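Local coordinates for protein lipolytic enzyme, G-D-S-L family (Bacteroides thetaiotaomicron, PDB 7BR2) that metabolises the drug diltiazem and is a serine esterase of the SGNH (GDSL) hydrolase type, from a gut bacterium, at residues G212-V215 against M216-L219; F374-F377 against Q378-L382. All coordinates share one frame; numbering follows the deposited sequence.

In the fold
Contact 1 (212-215 against 216-219) lies in mid-helix, its centre about 6 Å from the centre of the chain, with every residue buried; contact 2 (374-377 against 378-382) marks the end of helix 344-377, its centre about 30 Å from that of the chain, half buried and half exposed. The centres of contacts 1 and 2 are about 33 Å apart, and the two belong to different helices. In contact 1 successive backbone bonds are satisfied in the regular way, and the side chains meet through sulfur, methyl and ring surfaces. In contact 2 the regular bonding has run out, and a glutamine side chain, two waters and a Schellman motif take up the last carbonyls, while phenylalanines cover the buried side.

Contact 1: residues G212-V215 against M216-L219; sequences GHMV and MAYL
Met216 brings its sulfur over one face of the His213 imidazole, with SD 4.5 Å from the ring centroid and 26° off the ring normal. The two side chains run side by side in the same direction. Met216 leaves the helix with CG beside its own backbone N (chi1 -72°). A thioether suits this place because its large, polarisable sulfur packs well against an aromatic face. His213 lies near, but does not touch, Ser28, Asp204 and His207, which have the geometry of a Ser-His-Asp triad, consistent with an SGNH-type serine esterase. Val215 and Leu219, four residues apart, also lie alongside each other, Val215 CG1 meeting Leu219 CD1 at 3.9 Å, and both reach helix 181-194. Met214 bends at chi2 and chi3, bringing its methyl CE to 4.1 Å from Ala217 CB; Ala217, with its small side chain, touches Phe38 and Ile39 of helix 35-46. Tyr218, its CG anti to the backbone N (chi1 157°), presents its ring edge to Val215 O, in plane with it, while its hydroxyl is hydrogen-bonded to Glu299. Beneath run regular alpha-helical bonds, such as Tyr218 N to Met214 O at 2.8 Å. With its peptide groups so paired, 212-219 can be buried at little polar cost; its side chains are chiefly apolar or sulfur-bearing, His213 being the polar exception beside a tyrosine hydroxyl met by a carboxylate.

Contact 2: residues F374-F377 against Q378-L382; sequences FGFF and QQKGL
Gln379 folds its side chain back on the helix it has just left: NE2 donates to Phe374 O at 2.9 Å, doing the work of a backbone N-H. The bend at chi2 (55°) turns the amide back, and Phe374 O lies close to the amide plane of Gln379 (10° out of it), although NE2 stands above the carbonyl plane. The same NE2 also gives a hydrogen bond to a water that donates to Gly375 O, and a second water joins Phe376 O to Lys380 NZ, so the carbonyls of Phe374, Gly375 and Phe376 are satisfied by side chains and water. Phe377 O accepts from Lys380 N and, at 2.9 Å, from Leu382 N, the two reaching it from opposite faces of its plane. With Gly381 N bonded to Gln378 O, this is a Schellman motif; Gly381 readily adopts the positive phi at its C-prime position. Lys380 CG lies over one face of the Phe376 ring, toward its rim; the long aliphatic chain suits a place where its end also reaches water. Leu382 CB meets Phe377 CD1 at 4.0 Å, an apolar contact just past the Schellman turn. Gln378 OE1 meets the edge of the Phe374 ring, ring and amide planes 77° apart, and is held with Gln379 OE1 by Lys69 of helix 64-75. Phe374 packs on that same helix, whereas Phe376, Phe377 and Leu382 face helix 388-397, which places the helix end between the two.

Contact 1: residues G212-V215 against M216-L219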
loop_
_atom_site.group_PDB
_atom_site.type_symbol
_atom_site.label_atom_id
_atom_site.label_comp_id
_atom_site.label_asym_id
_atom_site.label_seq_id
_atom_site.Cartn_x
_atom_site.Cartn_y
_atom_site.Cartn_z
ATOM N N GLY A 212 1.168 -7.934 -5.470
ATOM C CA GLY A 212 2.471 -7.312 -5.319
ATOM C C GLY A 212 2.402 -6.025 -4.523
ATOM O O GLY A 212 3.254 -5.769 -3.664
ATOM N N HIS A 213 1.377 -5.205 -4.783
ATOM C CA HIS A 213 1.223 -3.963 -4.036
ATOM C C HIS A 213 0.883 -4.235 -2.580
ATOM O O HIS A 213 1.321 -3.491 -1.694
ATOM C CB HIS A 213 0.167 -3.083 -4.711
ATOM C CG HIS A 213 0.702 -2.338 -5.889
ATOM N ND1 HIS A 213 1.424 -1.169 -5.763
ATOM C CD2 HIS A 213 0.706 -2.640 -7.207
ATOM C CE1 HIS A 213 1.825 -0.771 -6.957
ATOM N NE2 HIS A 213 1.397 -1.642 -7.852
ATOM N N MET A 214 0.158 -5.317 -2.299
ATOM C CA MET A 214 -0.109 -5.643 -0.905
ATOM C C MET A 214 1.157 -6.146 -0.220
ATOM O O MET A 214 1.385 -5.847 0.956
ATOM C CB MET A 214 -1.242 -6.661 -0.803
ATOM C CG MET A 214 -1.786 -6.833 0.602
ATOM S SD MET A 214 -2.165 -5.277 1.449
ATOM C CE MET A 214 -1.315 -5.531 3.002
ATOM N N VAL A 215 2.011 -6.873 -0.945
ATOM C CA VAL A 215 3.305 -7.256 -0.384
ATOM C C VAL A 215 4.149 -6.021 -0.120
ATOM O O VAL A 215 4.839 -5.926 0.903
ATOM C CB VAL A 215 4.024 -8.261 -1.308
ATOM C CG1 VAL A 215 5.482 -8.376 -0.936
ATOM C CG2 VAL A 215 3.353 -9.626 -1.218
ATOM N N MET A 216 4.110 -5.057 -1.034
ATOM C CA MET A 216 4.852 -3.819 -0.829
ATOM C C MET A 216 4.346 -3.082 0.405
ATOM O O MET A 216 5.138 -2.553 1.200
ATOM C CB MET A 216 4.739 -2.929 -2.067
ATOM C CG MET A 216 5.527 -3.441 -3.245
ATOM S SD MET A 216 5.130 -2.613 -4.805
ATOM C CE MET A 216 6.033 -1.072 -4.599
ATOM N N ALA A 217 3.023 -3.031 0.572
ATOM C CA ALA A 217 2.455 -2.415 1.761
ATOM C C ALA A 217 2.903 -3.157 3.006
ATOM O O ALA A 217 3.295 -2.536 4.001
ATOM C CB ALA A 217 0.932 -2.380 1.656
ATOM N N TYR A 218 2.858 -4.490 2.954
ATOM C CA TYR A 218 3.303 -5.330 4.057
ATOM C C TYR A 218 4.733 -4.991 4.445
ATOM O O TYR A 218 5.039 -4.770 5.620
ATOM C CB TYR A 218 3.196 -6.803 3.636
ATOM C CG TYR A 218 4.096 -7.724 4.422
ATOM C CD1 TYR A 218 3.753 -8.127 5.706
ATOM C CD2 TYR A 218 5.318 -8.141 3.902
ATOM C CE1 TYR A 218 4.579 -8.948 6.434
ATOM C CE2 TYR A 218 6.157 -8.953 4.626
ATOM C CZ TYR A 218 5.785 -9.361 5.892
ATOM O OH TYR A 218 6.628 -10.175 6.618
ATOM N N LEU A 219 5.614 -4.901 3.451
ATOM C CA LEU A 219 7.018 -4.634 3.729
ATOM C C LEU A 219 7.223 -3.240 4.305
ATOM O O LEU A 219 8.033 -3.058 5.223
ATOM C CB LEU A 219 7.848 -4.819 2.458
ATOM C CG LEU A 219 7.961 -6.277 2.007
ATOM C CD1 LEU A 219 8.515 -6.385 0.589
ATOM C CD2 LEU A 219 8.824 -7.055 3.022
#

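Contact 2: residues F374-F377 against Q378-L382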
loop_
_atom_site.group_PDB
_atom_site.type_symbol
_atom_site.label_atom_id
_atom_site.label_comp_id
_atom_site.label_asym_id
_atom_site.label_seq_id
_atom_site.Cartn_x
_atom_site.Cartn_y
_atom_site.Cartn_z
ATOM N N PHE A 374 2.397 18.031 -16.146
ATOM C CA PHE A 374 3.855 17.948 -16.172
ATOM C C PHE A 374 4.400 17.128 -17.341
ATOM O O PHE A 374 5.521 17.386 -17.802
ATOM C CB PHE A 374 4.360 17.387 -14.840
ATOM C CG PHE A 374 4.002 18.248 -13.678
ATOM C CD1 PHE A 374 4.759 19.359 -13.360
ATOM C CD2 PHE A 374 2.876 17.967 -12.910
ATOM C CE1 PHE A 374 4.401 20.170 -12.287
ATOM C CE2 PHE A 374 2.517 18.766 -11.840
ATOM C CZ PHE A 374 3.277 19.873 -11.529
ATOM N N GLY A 375 3.637 16.171 -17.853
ATOM C CA GLY A 375 4.057 15.402 -19.000
ATOM C C GLY A 375 3.748 16.037 -20.340
ATOM O O GLY A 375 4.234 15.541 -21.359
ATOM N N PHE A 376 2.958 17.120 -20.379
ATOM C CA PHE A 376 2.736 17.822 -21.643
ATOM C C PHE A 376 2.808 19.346 -21.504
ATOM O O PHE A 376 3.598 19.992 -22.200
ATOM C CB PHE A 376 1.400 17.422 -22.274
ATOM C CG PHE A 376 1.063 18.212 -23.492
ATOM C CD1 PHE A 376 1.724 17.976 -24.690
ATOM C CD2 PHE A 376 0.090 19.201 -23.451
ATOM C CE1 PHE A 376 1.421 18.707 -25.825
ATOM C CE2 PHE A 376 -0.220 19.931 -24.585
ATOM C CZ PHE A 376 0.449 19.683 -25.776
ATOM N N PHE A 377 1.997 19.936 -20.617
ATOM C CA PHE A 377 1.837 21.393 -20.630
ATOM C C PHE A 377 3.083 22.129 -20.155
ATOM O O PHE A 377 3.365 23.222 -20.654
ATOM C CB PHE A 377 0.624 21.812 -19.793
ATOM C CG PHE A 377 -0.670 21.593 -20.491
ATOM C CD1 PHE A 377 -0.937 22.259 -21.677
ATOM C CD2 PHE A 377 -1.621 20.721 -19.986
ATOM C CE1 PHE A 377 -2.121 22.051 -22.360
ATOM C CE2 PHE A 377 -2.821 20.513 -20.661
ATOM C CZ PHE A 377 -3.069 21.181 -21.850
ATOM N N GLN A 378 3.843 21.554 -19.219
ATOM C CA GLN A 378 5.048 22.218 -18.726
ATOM C C GLN A 378 6.038 22.493 -19.852
ATOM O O GLN A 378 6.637 23.570 -19.922
ATOM C CB GLN A 378 5.713 21.371 -17.647
ATOM C CG GLN A 378 6.875 22.071 -16.964
ATOM C CD GLN A 378 7.456 21.258 -15.815
ATOM O OE1 GLN A 378 7.453 20.032 -15.849
ATOM N NE2 GLN A 378 7.941 21.949 -14.780
ATOM N N GLN A 379 6.235 21.526 -20.744
ATOM C CA GLN A 379 7.183 21.728 -21.829
ATOM C C GLN A 379 6.687 22.768 -22.824
ATOM O O GLN A 379 7.496 23.320 -23.584
ATOM C CB GLN A 379 7.445 20.403 -22.533
ATOM C CG GLN A 379 8.250 19.341 -21.731
ATOM C CD GLN A 379 7.655 18.985 -20.347
ATOM O OE1 GLN A 379 8.276 19.261 -19.296
ATOM N NE2 GLN A 379 6.424 18.440 -20.344
ATOM N N LYS A 380 5.389 23.082 -22.813
ATOM C CA LYS A 380 4.826 24.101 -23.685
ATOM C C LYS A 380 4.687 25.445 -23.001
ATOM O O LYS A 380 4.085 26.359 -23.582
ATOM C CB LYS A 380 3.469 23.661 -24.236
ATOM C CG LYS A 380 3.523 22.341 -24.988
ATOM C CD LYS A 380 4.189 22.571 -26.349
ATOM C CE LYS A 380 3.993 21.381 -27.274
ATOM N NZ LYS A 380 5.093 20.388 -27.069
ATOM N N GLY A 381 5.303 25.620 -21.833
ATOM C CA GLY A 381 5.186 26.883 -21.119
ATOM C C GLY A 381 3.783 27.172 -20.636
ATOM O O GLY A 381 3.402 28.342 -20.499
ATOM N N LEU A 382 2.999 26.126 -20.359
ATOM C CA LEU A 382 1.601 26.301 -19.995
ATOM C C LEU A 382 1.254 25.543 -18.716
ATOM O O LEU A 382 0.080 25.262 -18.466
ATOM C CB LEU A 382 0.699 25.857 -21.149
ATOM C CG LEU A 382 0.714 26.827 -22.336
ATOM C CD1 LEU A 382 0.167 26.186 -23.590
ATOM C CD2 LEU A 382 -0.079 28.077 -21.973
HETATM O O HOH W 1 6.077 16.996 -22.419
HETATM O O HOH W 2 5.271 19.024 -24.494
#